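Local coordinates for solute-binding protein (Thermoactinomyces vulgaris, PDB 2ZYO) that binds maltotetraose and probably delivers cyclodextrins and maltodextrins to a sugar transporter of the cell membrane, at residues Ile97-Asp100 against Asn101-Asn105; Ala114-Gly118 against Gly119-Gly123; Lys138-Gly141 against Gln142-Thr146; Asn234-Lys238 against Ser239-Ala243; Gly357-Trp360 against Glu361-Asn365. All blocks are in the same frame, centred on the assembly; numbering follows the deposited sequence.

Interaction 1: Ile97-Asp100 against Asn101-Asn105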
loop_
_atom_site.group_PDB
_atom_site.type_symbol
_atom_site.label_atom_id
_atom_site.label_comp_id
_atom_site.label_asym_id
_atom_site.label_seq_id
_atom_site.Cartn_x
_atom_site.Cartn_y
_atom_site.Cartn_z
ATOM N N ILE A 97 -1.352 16.788 -12.865
ATOM C CA ILE A 97 -2.491 17.636 -12.544
ATOM C C ILE A 97 -1.995 18.979 -12.028
ATOM O O ILE A 97 -0.927 19.068 -11.414
ATOM C CB ILE A 97 -3.481 16.988 -11.540
ATOM C CG1 ILE A 97 -2.779 16.574 -10.242
ATOM C CG2 ILE A 97 -4.194 15.806 -12.193
ATOM C CD1 ILE A 97 -3.737 16.347 -9.071
ATOM N N GLN A 98 -2.770 20.019 -12.302
ATOM C CA GLN A 98 -2.445 21.355 -11.843
ATOM C C GLN A 98 -3.497 21.817 -10.845
ATOM O O GLN A 98 -4.594 22.242 -11.221
ATOM C CB GLN A 98 -2.320 22.316 -13.028
ATOM C CG GLN A 98 -1.161 21.973 -13.953
ATOM C CD GLN A 98 -1.020 22.948 -15.097
ATOM O OE1 GLN A 98 -1.695 22.826 -16.121
ATOM N NE2 GLN A 98 -0.128 23.922 -14.938
ATOM N N VAL A 99 -3.156 21.683 -9.566
ATOM C CA VAL A 99 -3.993 22.153 -8.468
ATOM C C VAL A 99 -3.147 22.978 -7.505
ATOM O O VAL A 99 -1.926 22.807 -7.439
ATOM C CB VAL A 99 -4.682 20.982 -7.702
ATOM C CG1 VAL A 99 -5.648 20.230 -8.612
ATOM C CG2 VAL A 99 -3.654 20.026 -7.095
ATOM N N ASP A 100 -3.798 23.873 -6.767
ATOM C CA ASP A 100 -3.108 24.726 -5.804
ATOM C C ASP A 100 -2.644 23.916 -4.602
ATOM O O ASP A 100 -3.161 22.827 -4.342
ATOM C CB ASP A 100 -4.027 25.858 -5.333
ATOM C CG ASP A 100 -4.538 26.719 -6.475
ATOM O OD1 ASP A 100 -3.843 26.836 -7.506
ATOM O OD2 ASP A 100 -5.641 27.288 -6.330
ATOM N N ASN A 101 -1.673 24.453 -3.868
ATOM C CA ASN A 101 -1.189 23.808 -2.647
ATOM C C ASN A 101 -2.304 23.584 -1.625
ATOM O O ASN A 101 -2.273 22.609 -0.872
ATOM C CB ASN A 101 -0.042 24.608 -2.024
ATOM C CG ASN A 101 0.657 23.854 -0.902
ATOM O OD1 ASN A 101 0.660 24.297 0.247
ATOM N ND2 ASN A 101 1.243 22.707 -1.228
ATOM N N SER A 102 -3.291 24.481 -1.620
ATOM C CA SER A 102 -4.449 24.366 -0.731
ATOM C C SER A 102 -5.234 23.082 -0.993
ATOM O O SER A 102 -5.794 22.492 -0.069
ATOM C CB SER A 102 -5.367 25.585 -0.873
ATOM O OG SER A 102 -5.964 25.639 -2.157
ATOM N N VAL A 103 -5.269 22.662 -2.256
ATOM C CA VAL A 103 -5.924 21.410 -2.646
ATOM C C VAL A 103 -5.116 20.204 -2.159
ATOM O O VAL A 103 -5.682 19.261 -1.601
ATOM C CB VAL A 103 -6.147 21.331 -4.180
ATOM C CG1 VAL A 103 -6.811 20.013 -4.562
ATOM C CG2 VAL A 103 -6.986 22.511 -4.669
ATOM N N LYS A 104 -3.798 20.243 -2.363
ATOM C CA LYS A 104 -2.901 19.204 -1.852
ATOM C C LYS A 104 -3.053 19.062 -0.343
ATOM O O LYS A 104 -3.096 17.947 0.183
ATOM C CB LYS A 104 -1.439 19.526 -2.183
ATOM C CG LYS A 104 -1.044 19.306 -3.637
ATOM C CD LYS A 104 0.463 19.465 -3.847
ATOM C CE LYS A 104 1.269 18.354 -3.171
ATOM N NZ LYS A 104 2.735 18.630 -3.200
ATOM N N ASN A 105 -3.154 20.202 0.339
ATOM C CA ASN A 105 -3.240 20.239 1.799
ATOM C C ASN A 105 -4.558 19.718 2.386
ATOM O O ASN A 105 -4.706 19.643 3.605
ATOM C CB ASN A 105 -2.928 21.644 2.321
ATOM C CG ASN A 105 -1.449 21.989 2.230
ATOM O OD1 ASN A 105 -0.588 21.108 2.147
ATOM N ND2 ASN A 105 -1.147 23.278 2.260
HETATM O O HOH W 1 -6.343 28.034 -3.807
#

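Interaction 2: Ala114-Gly118 against Gly119-Gly123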
loop_
_atom_site.group_PDB
_atom_site.type_symbol
_atom_site.label_atom_id
_atom_site.label_comp_id
_atom_site.label_asym_id
_atom_site.label_seq_id
_atom_site.Cartn_x
_atom_site.Cartn_y
_atom_site.Cartn_z
ATOM N N ALA A 114 3.290 10.040 -2.247
ATOM C CA ALA A 114 3.119 8.815 -3.029
ATOM C C ALA A 114 2.629 9.087 -4.450
ATOM O O ALA A 114 2.888 8.297 -5.354
ATOM C CB ALA A 114 2.177 7.855 -2.322
ATOM N N LEU A 115 1.933 10.207 -4.640
ATOM C CA LEU A 115 1.362 10.543 -5.945
ATOM C C LEU A 115 2.180 11.594 -6.698
ATOM O O LEU A 115 1.779 12.066 -7.765
ATOM C CB LEU A 115 -0.104 10.976 -5.799
ATOM C CG LEU A 115 -1.048 9.993 -5.093
ATOM C CD1 LEU A 115 -2.476 10.500 -5.151
ATOM C CD2 LEU A 115 -0.957 8.577 -5.675
ATOM N N THR A 116 3.333 11.939 -6.132
ATOM C CA THR A 116 4.272 12.867 -6.745
ATOM C C THR A 116 5.401 12.071 -7.394
ATOM O O THR A 116 5.859 11.066 -6.842
ATOM C CB THR A 116 4.830 13.859 -5.698
ATOM O OG1 THR A 116 3.744 14.587 -5.112
ATOM C CG2 THR A 116 5.807 14.847 -6.326
ATOM N N TYR A 117 5.829 12.516 -8.573
ATOM C CA TYR A 117 6.894 11.847 -9.314
ATOM C C TYR A 117 7.681 12.847 -10.152
ATOM O O TYR A 117 7.101 13.615 -10.918
ATOM C CB TYR A 117 6.315 10.749 -10.208
ATOM C CG TYR A 117 7.335 9.722 -10.624
ATOM C CD1 TYR A 117 7.579 8.603 -9.831
ATOM C CD2 TYR A 117 8.065 9.870 -11.803
ATOM C CE1 TYR A 117 8.520 7.656 -10.198
ATOM C CE2 TYR A 117 9.009 8.924 -12.182
ATOM C CZ TYR A 117 9.232 7.823 -11.374
ATOM O OH TYR A 117 10.162 6.879 -11.739
ATOM N N GLY A 118 9.003 12.836 -9.992
ATOM C CA GLY A 118 9.886 13.742 -10.725
ATOM C C GLY A 118 9.550 15.215 -10.563
ATOM O O GLY A 118 9.664 15.991 -11.516
ATOM N N GLY A 119 9.126 15.596 -9.360
ATOM C CA GLY A 119 8.786 16.984 -9.045
ATOM C C GLY A 119 7.449 17.463 -9.589
ATOM O O GLY A 119 7.210 18.671 -9.691
ATOM N N LYS A 120 6.580 16.518 -9.944
ATOM C CA LYS A 120 5.248 16.833 -10.465
ATOM C C LYS A 120 4.187 15.965 -9.795
ATOM O O LYS A 120 4.455 14.821 -9.420
ATOM C CB LYS A 120 5.203 16.652 -11.988
ATOM C CG LYS A 120 6.146 17.580 -12.753
ATOM C CD LYS A 120 6.062 17.386 -14.258
ATOM C CE LYS A 120 6.962 18.382 -14.981
ATOM N NZ LYS A 120 6.815 18.314 -16.461
ATOM N N LEU A 121 2.986 16.518 -9.650
ATOM C CA LEU A 121 1.871 15.804 -9.030
ATOM C C LEU A 121 1.000 15.131 -10.087
ATOM O O LEU A 121 0.615 15.764 -11.070
ATOM C CB LEU A 121 1.028 16.764 -8.185
ATOM C CG LEU A 121 -0.148 16.161 -7.410
ATOM C CD1 LEU A 121 0.334 15.149 -6.374
ATOM C CD2 LEU A 121 -0.964 17.259 -6.751
ATOM N N TYR A 122 0.679 13.857 -9.869
ATOM C CA TYR A 122 -0.070 13.073 -10.856
ATOM C C TYR A 122 -1.480 12.656 -10.450
ATOM O O TYR A 122 -2.213 12.073 -11.251
ATOM C CB TYR A 122 0.757 11.867 -11.316
ATOM C CG TYR A 122 1.886 12.306 -12.202
ATOM C CD1 TYR A 122 1.695 12.454 -13.574
ATOM C CD2 TYR A 122 3.132 12.629 -11.665
ATOM C CE1 TYR A 122 2.725 12.887 -14.395
ATOM C CE2 TYR A 122 4.169 13.065 -12.477
ATOM C CZ TYR A 122 3.956 13.192 -13.838
ATOM O OH TYR A 122 4.980 13.623 -14.645
ATOM N N GLY A 123 -1.876 12.966 -9.223
ATOM C CA GLY A 123 -3.230 12.633 -8.809
ATOM C C GLY A 123 -3.622 13.049 -7.413
ATOM O O GLY A 123 -2.826 13.631 -6.674
HETATM O O HOH W 2 7.451 14.015 -13.695
#

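Interaction 3: Lys138-Gly141 against Gln142-Thr146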
loop_
_atom_site.group_PDB
_atom_site.type_symbol
_atom_site.label_atom_id
_atom_site.label_comp_id
_atom_site.label_asym_id
_atom_site.label_seq_id
_atom_site.Cartn_x
_atom_site.Cartn_y
_atom_site.Cartn_z
ATOM N N LYS A 138 -10.278 -12.611 21.701
ATOM C CA LYS A 138 -10.460 -13.716 22.643
ATOM C C LYS A 138 -9.125 -14.269 23.148
ATOM O O LYS A 138 -9.091 -15.039 24.116
ATOM C CB LYS A 138 -11.290 -14.839 22.009
ATOM C CG LYS A 138 -12.730 -14.455 21.704
ATOM C CD LYS A 138 -13.507 -15.625 21.123
ATOM C CE LYS A 138 -14.894 -15.194 20.675
ATOM N NZ LYS A 138 -15.610 -16.293 19.966
ATOM N N LEU A 139 -8.031 -13.865 22.500
ATOM C CA LEU A 139 -6.700 -14.393 22.808
ATOM C C LEU A 139 -5.704 -13.341 23.295
ATOM O O LEU A 139 -4.735 -13.677 23.977
ATOM C CB LEU A 139 -6.119 -15.132 21.596
ATOM C CG LEU A 139 -6.915 -16.301 21.012
ATOM C CD1 LEU A 139 -6.247 -16.803 19.742
ATOM C CD2 LEU A 139 -7.076 -17.439 22.016
ATOM N N MET A 140 -5.942 -12.082 22.939
ATOM C CA MET A 140 -5.049 -10.987 23.311
ATOM C C MET A 140 -5.837 -9.777 23.804
ATOM O O MET A 140 -6.835 -9.382 23.189
ATOM C CB MET A 140 -4.153 -10.600 22.127
ATOM C CG MET A 140 -3.207 -9.430 22.395
ATOM S SD MET A 140 -2.059 -9.121 21.038
ATOM C CE MET A 140 -0.826 -10.381 21.333
ATOM N N GLY A 141 -5.378 -9.201 24.913
ATOM C CA GLY A 141 -5.993 -8.016 25.501
ATOM C C GLY A 141 -5.190 -6.770 25.193
ATOM O O GLY A 141 -5.350 -6.163 24.133
ATOM N N GLN A 142 -4.324 -6.380 26.126
ATOM C CA GLN A 142 -3.393 -5.295 25.873
ATOM C C GLN A 142 -2.310 -5.805 24.935
ATOM O O GLN A 142 -1.644 -6.800 25.226
ATOM C CB GLN A 142 -2.776 -4.777 27.176
ATOM C CG GLN A 142 -1.753 -3.653 26.984
ATOM C CD GLN A 142 -2.356 -2.406 26.365
ATOM O OE1 GLN A 142 -3.424 -1.951 26.771
ATOM N NE2 GLN A 142 -1.671 -1.849 25.372
ATOM N N VAL A 143 -2.152 -5.126 23.802
ATOM C CA VAL A 143 -1.100 -5.459 22.843
ATOM C C VAL A 143 0.281 -5.151 23.437
ATOM O O VAL A 143 0.402 -4.252 24.270
ATOM C CB VAL A 143 -1.291 -4.728 21.481
ATOM C CG1 VAL A 143 -2.591 -5.163 20.818
ATOM C CG2 VAL A 143 -1.246 -3.211 21.645
ATOM N N PRO A 144 1.315 -5.920 23.042
ATOM C CA PRO A 144 2.676 -5.628 23.504
ATOM C C PRO A 144 3.093 -4.183 23.221
ATOM O O PRO A 144 2.834 -3.660 22.133
ATOM C CB PRO A 144 3.531 -6.610 22.705
ATOM C CG PRO A 144 2.615 -7.755 22.434
ATOM C CD PRO A 144 1.280 -7.117 22.179
ATOM N N ALA A 145 3.723 -3.553 24.211
ATOM C CA ALA A 145 4.082 -2.135 24.148
ATOM C C ALA A 145 5.324 -1.862 23.306
ATOM O O ALA A 145 5.507 -0.749 22.805
ATOM C CB ALA A 145 4.273 -1.581 25.555
ATOM N N THR A 146 6.179 -2.872 23.170
ATOM C CA THR A 146 7.435 -2.745 22.430
ATOM C C THR A 146 7.636 -3.961 21.536
ATOM O O THR A 146 7.010 -5.004 21.740
ATOM C CB THR A 146 8.654 -2.647 23.375
ATOM O OG1 THR A 146 8.756 -3.850 24.146
ATOM C CG2 THR A 146 8.542 -1.446 24.311
#

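Interaction 4: Asn234-Lys238 against Ser239-Ala243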
loop_
_atom_site.group_PDB
_atom_site.type_symbol
_atom_site.label_atom_id
_atom_site.label_comp_id
_atom_site.label_asym_id
_atom_site.label_seq_id
_atom_site.Cartn_x
_atom_site.Cartn_y
_atom_site.Cartn_z
ATOM N N ASN A 234 -3.388 -16.498 7.110
ATOM C CA ASN A 234 -4.825 -16.249 7.128
ATOM C C ASN A 234 -5.631 -17.446 7.621
ATOM O O ASN A 234 -6.513 -17.296 8.467
ATOM C CB ASN A 234 -5.308 -15.796 5.748
ATOM C CG ASN A 234 -4.680 -14.483 5.315
ATOM O OD1 ASN A 234 -4.372 -13.626 6.143
ATOM N ND2 ASN A 234 -4.485 -14.323 4.013
ATOM N N GLY A 235 -5.309 -18.628 7.103
ATOM C CA GLY A 235 -5.985 -19.862 7.502
ATOM C C GLY A 235 -5.898 -20.114 8.995
ATOM O O GLY A 235 -6.907 -20.396 9.645
ATOM N N LEU A 236 -4.688 -19.994 9.540
ATOM C CA LEU A 236 -4.463 -20.234 10.961
ATOM C C LEU A 236 -5.085 -19.175 11.867
ATOM O O LEU A 236 -5.566 -19.499 12.952
ATOM C CB LEU A 236 -2.974 -20.429 11.264
ATOM C CG LEU A 236 -2.388 -21.752 10.759
ATOM C CD1 LEU A 236 -0.893 -21.820 11.005
ATOM C CD2 LEU A 236 -3.091 -22.941 11.401
ATOM N N PHE A 237 -5.087 -17.916 11.429
ATOM C CA PHE A 237 -5.767 -16.871 12.195
ATOM C C PHE A 237 -7.280 -17.111 12.223
ATOM O O PHE A 237 -7.918 -16.980 13.271
ATOM C CB PHE A 237 -5.440 -15.469 11.662
ATOM C CG PHE A 237 -5.954 -14.359 12.539
ATOM C CD1 PHE A 237 -5.325 -14.058 13.747
ATOM C CD2 PHE A 237 -7.072 -13.621 12.165
ATOM C CE1 PHE A 237 -5.805 -13.034 14.566
ATOM C CE2 PHE A 237 -7.561 -12.597 12.976
ATOM C CZ PHE A 237 -6.924 -12.304 14.178
ATOM N N LYS A 238 -7.843 -17.480 11.074
ATOM C CA LYS A 238 -9.275 -17.780 10.971
ATOM C C LYS A 238 -9.677 -19.013 11.782
ATOM O O LYS A 238 -10.844 -19.163 12.148
ATOM C CB LYS A 238 -9.699 -17.941 9.509
ATOM C CG LYS A 238 -9.713 -16.632 8.723
ATOM C CD LYS A 238 -10.260 -16.812 7.310
ATOM C CE LYS A 238 -9.258 -17.508 6.400
ATOM N NZ LYS A 238 -9.797 -17.689 5.023
ATOM N N SER A 239 -8.700 -19.875 12.072
ATOM C CA SER A 239 -8.908 -21.084 12.872
ATOM C C SER A 239 -9.119 -20.774 14.356
ATOM O O SER A 239 -9.522 -21.649 15.124
ATOM C CB SER A 239 -7.718 -22.034 12.717
ATOM O OG SER A 239 -6.647 -21.659 13.572
ATOM N N GLY A 240 -8.825 -19.538 14.751
ATOM C CA GLY A 240 -8.975 -19.103 16.139
ATOM C C GLY A 240 -7.836 -19.512 17.055
ATOM O O GLY A 240 -7.966 -19.442 18.277
ATOM N N LYS A 241 -6.716 -19.934 16.470
ATOM C CA LYS A 241 -5.565 -20.387 17.254
ATOM C C LYS A 241 -4.331 -19.489 17.092
ATOM O O LYS A 241 -3.214 -19.899 17.410
ATOM C CB LYS A 241 -5.219 -21.840 16.916
ATOM C CG LYS A 241 -6.272 -22.862 17.340
ATOM C CD LYS A 241 -5.841 -24.292 17.007
ATOM C CE LYS A 241 -6.166 -24.685 15.562
ATOM N NZ LYS A 241 -5.258 -24.067 14.541
ATOM N N VAL A 242 -4.538 -18.270 16.599
ATOM C CA VAL A 242 -3.453 -17.296 16.460
ATOM C C VAL A 242 -3.861 -15.987 17.132
ATOM O O VAL A 242 -4.856 -15.371 16.752
ATOM C CB VAL A 242 -3.075 -17.047 14.976
ATOM C CG1 VAL A 242 -1.988 -15.981 14.865
ATOM C CG2 VAL A 242 -2.608 -18.339 14.309
ATOM N N ALA A 243 -3.086 -15.566 18.130
ATOM C CA ALA A 243 -3.408 -14.359 18.888
ATOM C C ALA A 243 -3.277 -13.089 18.053
ATOM O O ALA A 243 -4.153 -12.227 18.096
ATOM C CB ALA A 243 -2.552 -14.267 20.138
HETATM O O HOH W 3 -7.030 -16.615 15.872
#

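Interaction 5: Gly357-Trp360 against Glu361-Asn365. With GLC (alpha-D-glucopyranose), chain B.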
loop_
_atom_site.group_PDB
_atom_site.type_symbol
_atom_site.label_atom_id
_atom_site.label_comp_id
_atom_site.label_asym_id
_atom_site.label_seq_id
_atom_site.Cartn_x
_atom_site.Cartn_y
_atom_site.Cartn_z
ATOM N N GLY A 357 10.088 -2.723 -9.297
ATOM C CA GLY A 357 9.427 -3.914 -9.834
ATOM C C GLY A 357 10.261 -5.183 -9.796
ATOM O O GLY A 357 9.727 -6.277 -9.597
ATOM N N VAL A 358 11.572 -5.038 -9.978
ATOM C CA VAL A 358 12.475 -6.191 -10.013
ATOM C C VAL A 358 13.191 -6.429 -8.678
ATOM O O VAL A 358 14.048 -7.308 -8.575
ATOM C CB VAL A 358 13.500 -6.096 -11.177
ATOM C CG1 VAL A 358 12.783 -6.100 -12.524
ATOM C CG2 VAL A 358 14.388 -4.864 -11.030
ATOM N N VAL A 359 12.832 -5.645 -7.662
ATOM C CA VAL A 359 13.410 -5.801 -6.325
ATOM C C VAL A 359 12.731 -6.935 -5.551
ATOM O O VAL A 359 13.408 -7.713 -4.872
ATOM C CB VAL A 359 13.366 -4.472 -5.514
ATOM C CG1 VAL A 359 13.664 -4.708 -4.028
ATOM C CG2 VAL A 359 14.344 -3.467 -6.092
ATOM N N TRP A 360 11.408 -7.032 -5.679
ATOM C CA TRP A 360 10.600 -7.965 -4.883
ATOM C C TRP A 360 11.071 -9.418 -4.950
ATOM O O TRP A 360 11.274 -10.048 -3.912
ATOM C CB TRP A 360 9.116 -7.878 -5.263
ATOM C CG TRP A 360 8.511 -6.519 -5.082
ATOM C CD1 TRP A 360 8.137 -5.654 -6.067
ATOM C CD2 TRP A 360 8.211 -5.865 -3.840
ATOM N NE1 TRP A 360 7.618 -4.504 -5.523
ATOM C CE2 TRP A 360 7.654 -4.605 -4.156
ATOM C CE3 TRP A 360 8.359 -6.221 -2.492
ATOM C CZ2 TRP A 360 7.240 -3.697 -3.174
ATOM C CZ3 TRP A 360 7.949 -5.317 -1.514
ATOM C CH2 TRP A 360 7.396 -4.070 -1.861
ATOM N N GLU A 361 11.242 -9.945 -6.162
ATOM C CA GLU A 361 11.618 -11.353 -6.347
ATOM C C GLU A 361 12.934 -11.728 -5.636
ATOM O O GLU A 361 12.931 -12.631 -4.798
ATOM C CB GLU A 361 11.643 -11.730 -7.838
ATOM C CG GLU A 361 11.896 -13.212 -8.127
ATOM C CD GLU A 361 12.131 -13.498 -9.604
ATOM O OE1 GLU A 361 11.501 -12.835 -10.458
ATOM O OE2 GLU A 361 12.947 -14.392 -9.914
ATOM N N PRO A 362 14.050 -11.037 -5.960
ATOM C CA PRO A 362 15.335 -11.317 -5.301
ATOM C C PRO A 362 15.327 -11.114 -3.783
ATOM O O PRO A 362 15.906 -11.927 -3.060
ATOM C CB PRO A 362 16.302 -10.324 -5.961
ATOM C CG PRO A 362 15.648 -9.918 -7.220
ATOM C CD PRO A 362 14.186 -9.978 -6.978
ATOM N N ILE A 363 14.687 -10.050 -3.300
ATOM C CA ILE A 363 14.673 -9.792 -1.855
ATOM C C ILE A 363 13.843 -10.829 -1.088
ATOM O O ILE A 363 14.221 -11.235 0.014
ATOM C CB ILE A 363 14.278 -8.322 -1.485
ATOM C CG1 ILE A 363 14.622 -8.012 -0.019
ATOM C CG2 ILE A 363 12.807 -8.037 -1.768
ATOM C CD1 ILE A 363 16.110 -8.013 0.287
ATOM N N ASN A 364 12.729 -11.257 -1.680
ATOM C CA ASN A 364 11.895 -12.291 -1.069
ATOM C C ASN A 364 12.580 -13.651 -1.085
ATOM O O ASN A 364 12.485 -14.407 -0.118
ATOM C CB ASN A 364 10.517 -12.357 -1.733
ATOM C CG ASN A 364 9.673 -11.126 -1.448
ATOM O OD1 ASN A 364 9.904 -10.411 -0.469
ATOM N ND2 ASN A 364 8.691 -10.872 -2.306
ATOM N N ASN A 365 13.278 -13.951 -2.180
ATOM C CA ASN A 365 14.095 -15.159 -2.259
ATOM C C ASN A 365 15.171 -15.162 -1.178
ATOM O O ASN A 365 15.418 -16.189 -0.545
ATOM C CB ASN A 365 14.729 -15.302 -3.645
ATOM C CG ASN A 365 13.723 -15.691 -4.715
ATOM O OD1 ASN A 365 12.555 -15.961 -4.428
ATOM N ND2 ASN A 365 14.176 -15.721 -5.962
HETATM C C1 GLC B . 3.550 -6.025 -2.463
HETATM C C2 GLC B . 3.747 -5.397 -3.844
HETATM C C3 GLC B . 3.987 -6.488 -4.884
HETATM C C4 GLC B . 5.170 -7.366 -4.465
HETATM C C5 GLC B . 4.936 -7.917 -3.053
HETATM C C6 GLC B . 6.129 -8.686 -2.523
HETATM O O2 GLC B . 2.595 -4.648 -4.196
HETATM O O3 GLC B . 4.247 -5.899 -6.148
HETATM O O4 GLC B . 5.315 -8.442 -5.380
HETATM O O5 GLC B . 4.675 -6.837 -2.127
HETATM O O6 GLC B . 5.768 -10.015 -2.181
HETATM O O HOH W 4 10.452 -8.731 -8.743
#

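Interaction 1: Ile97-Asp100 against Asn101-Asn105
Val99 and Val103 make the tight side of this local contact, their CB atoms 3.8 Å apart where an extended loop runs into the short helix 101-104. The two isopropyl groups meet at about a right angle. With CG1 anti to the backbone N (chi1 179°), Val103 turns that methyl onto its partner, and CG1 of Val103 comes to 4.0 Å from CG2 of Val99. Asp100 O starts the helical turn beside them. Val103 N reaches Asp100 O at 3.0 Å through a bent N-H...O angle of 132°, and Lys104 N adds a straighter but weak bond to the same oxygen at 3.3 Å. With an alanine at Val103 the two methyls would be gone, and Val99 would probably face a gap and be freer to turn.

The solvent side is held more loosely. Asp100 occupies the N-cap position, yet its carboxylate makes no capping bond; instead a water donates to Asp100 OD2 at 2.7 Å and meets Ser102 OG at 2.9 Å, linking the two indirectly. Asn105 ND2 bonds only weakly to Asn101 OD1.

The valine side faces the protein: Val99 touches Leu121 of strand 120-136 and Thr297 of helix 293-302, Val103 rests on Gln301 of that helix, and the aliphatic part of Lys104 also meets Leu121.

Interaction 2: Ala114-Gly118 against Gly119-Gly123
Leu115, Gly118 and Gly119 lose the most surface to the contact, the leucine at the open end of this hairpin and the glycines at its tip. Leu115 O receives Tyr122 N at 3.0 Å, and the CD1 methyl of Leu115 presses on the Gly123 backbone, 3.5 Å from Gly123 O. Leu115 CB also approaches Leu121 CD1, at 4.2 Å.

Gly118 and Gly119 fill the two central positions of a type I' turn from Tyr117 to Lys120. Both have positive phi (55° and 76°), a conformation glycine adopts most readily, and a CB on Gly119 would run into Gly118 O. The turn brings Tyr117 and Lys120 together as an antiparallel hydrogen-bonded pair: Tyr117 N to Lys120 O measures 2.8 Å and is almost straight (170°), whereas Lys120 N reaches Tyr117 O at 3.1 Å and is more bent. The non-hydrogen-bonded pair Thr116-Leu121 follows, with Thr116 OG1 bonded back to Met112 O.

Tyr117 O also lies at the edge of the Tyr122 ring, in its plane, 3.4 Å from CE2. A water donates to this oxygen and meets Tyr122 OH, closing a small bridge.

Strand pairing therefore rests on main-chain bonds, while the side chains add mostly apolar contact. Gly123 N and Gly123 O, buried here without a partner in the model, probably carry a desolvation cost.

Interaction 3: Lys138-Gly141 against Gln142-Thr146
From Met140 to Pro144 the backbone is extended except at Gly141, whose psi of -96° swings the chain round a corner and puts the residues before and after it on two different courses. No hydrogen bond closes this corner. Gly141 O and Val143 N come within 3.4 Å, but the angle is too poor for a bond; the contacts across the corner are those of side chains.

Met140 carries those contacts. Its chain leaves with CG anti to the backbone N (chi1 178°), stays extended to SD, and bends only at the last torsion (chi3 -80°), which turns the methyl towards the proline. Met140 SD touches CG1 of Val143 at 4.0 Å, and Met140 CE lies 4.0 Å from CD of Pro144; the methionine crosses both residues at about a right angle. This is the connection from strand 120-136 to helix 147-157 in the bacterial solute-binding protein fold, and Thr146 serves as the N-cap of that helix: its side chain caps a backbone N there, and OG1 also bonds Glu149 OE1.

Beneath the corner, Met140 also packs on Tyr135, Tyr153 and Ala244, Val143 on Leu133 and Tyr135, and Pro144 on Leu150. Cut back to an alanine, Met140 loses its thioether, which would probably leave a gap against Val143 CG1 and Pro144 CD. On the exposed side, Gln142 bends at its second torsion and returns its NE2 towards Val143 O, a weak bond of 3.4 Å.

Interaction 4: Asn234-Lys238 against Ser239-Ala243
Ser239 OG is gripped by three groups at the end of helix 230-238. It donates a hydrogen bond to Leu236 O over a very short 2.5 Å, and accepts Lys241 NZ at 2.9 Å and, weakly, Lys241 N. OG stands between the backbone N and the carbonyl carbon (chi1 82°), which turns it back onto the last helical turn. Lys241 folds at its final two torsions to bring NZ there, and NZ also bonds Gln163 O; a positive charge beside these late carbonyls would probably suit the helix dipole.

Beneath this polar layer Val242 wedges against the helix, its CG2 3.7 Å from Leu236 CB and its CB 3.9 Å from Phe237 CD1. The end of the Phe237 side chain comes back to the strand, with CD1 3.3 Å from Val242 O, while Ala243 O sits at the ring edge. A water donates to both Phe237 O and Val242 O, tying the helix to the outgoing strand.

Gly240 N bonds Phe237 O at 3.1 Å, Lys241 N makes a long approach of 3.7 Å to Leu236 O, and Gly240 has positive phi (80°): a Schellman motif, here ending the helix and turning the chain into strand 242-247.

Interaction 5: Gly357-Trp360 against Glu361-Asn365
One face of the Trp360 indole lies against a glucose unit of the bound maltotetraose, whose C4 stands 3.4 Å above the ring plane, displaced from the ring centre. The sugar spreads over both rings: its C6 comes 3.3 Å from Trp360 CE3, and its C2 lies 3.9 Å from Trp360 CZ2. C4 and C6 make the closest approaches, as in CH-pi stacking, with O3, O4 and O5 slightly farther off. Phe174 and Tyr175 of helix 174-183 also touch Trp360. Its CG stands anti to the carbonyl carbon (chi1 -59°), which lays the indole against the sugar. Asn364, one turn on, offers the second flat group. Its ND2 makes a weak bond to O6 of the glucose at 3.0 Å, bent to 127°, while Asn364 OD1 is taken by Phe174 N, which fixes the amide's rotation. Asn173 OD1 bonds the same sugar.

Both residues belong to the glycan pocket and sit in the first turn or so of helix 360-371; a tryptophan under a glucose ring is a familiar device in maltodextrin-binding proteins. The turn is formed by Asn364 N to Trp360 O at 2.9 Å and by Ile363 N to Val359 O at 3.1 Å. Pro362 lacks an N-H, and its CD lies 3.1 Å from Val358 O. A water bridges Gly357 O and Glu361 N. Val359 and Ile363 run alongside each other in the same direction, both packing on Met388 of helix 377-394.

How the interactions relate
Interactions 1 and 2 touch: Ile97 N lies 2.9 Å from Leu121 O, probably a hydrogen bond, and Ile97 CD1 packs on the Gly123 backbone. Interactions 3 and 4 meet likewise, through Leu139 on the backbone of 240-243, their centres about 39 to 44 Å from those of the first pair. Strands 120-136 and 242-247, neighbours in one sheet, connect interactions 2 and 4. Interactions 1 and 3 are surface contacts, one a helix start and the other a corner lacking hydrogen bonds across it; the remaining three are partly buried. Interaction 4 ends a helix with polar bonds, whereas interaction 5 begins one and, alone among the five, binds sugar.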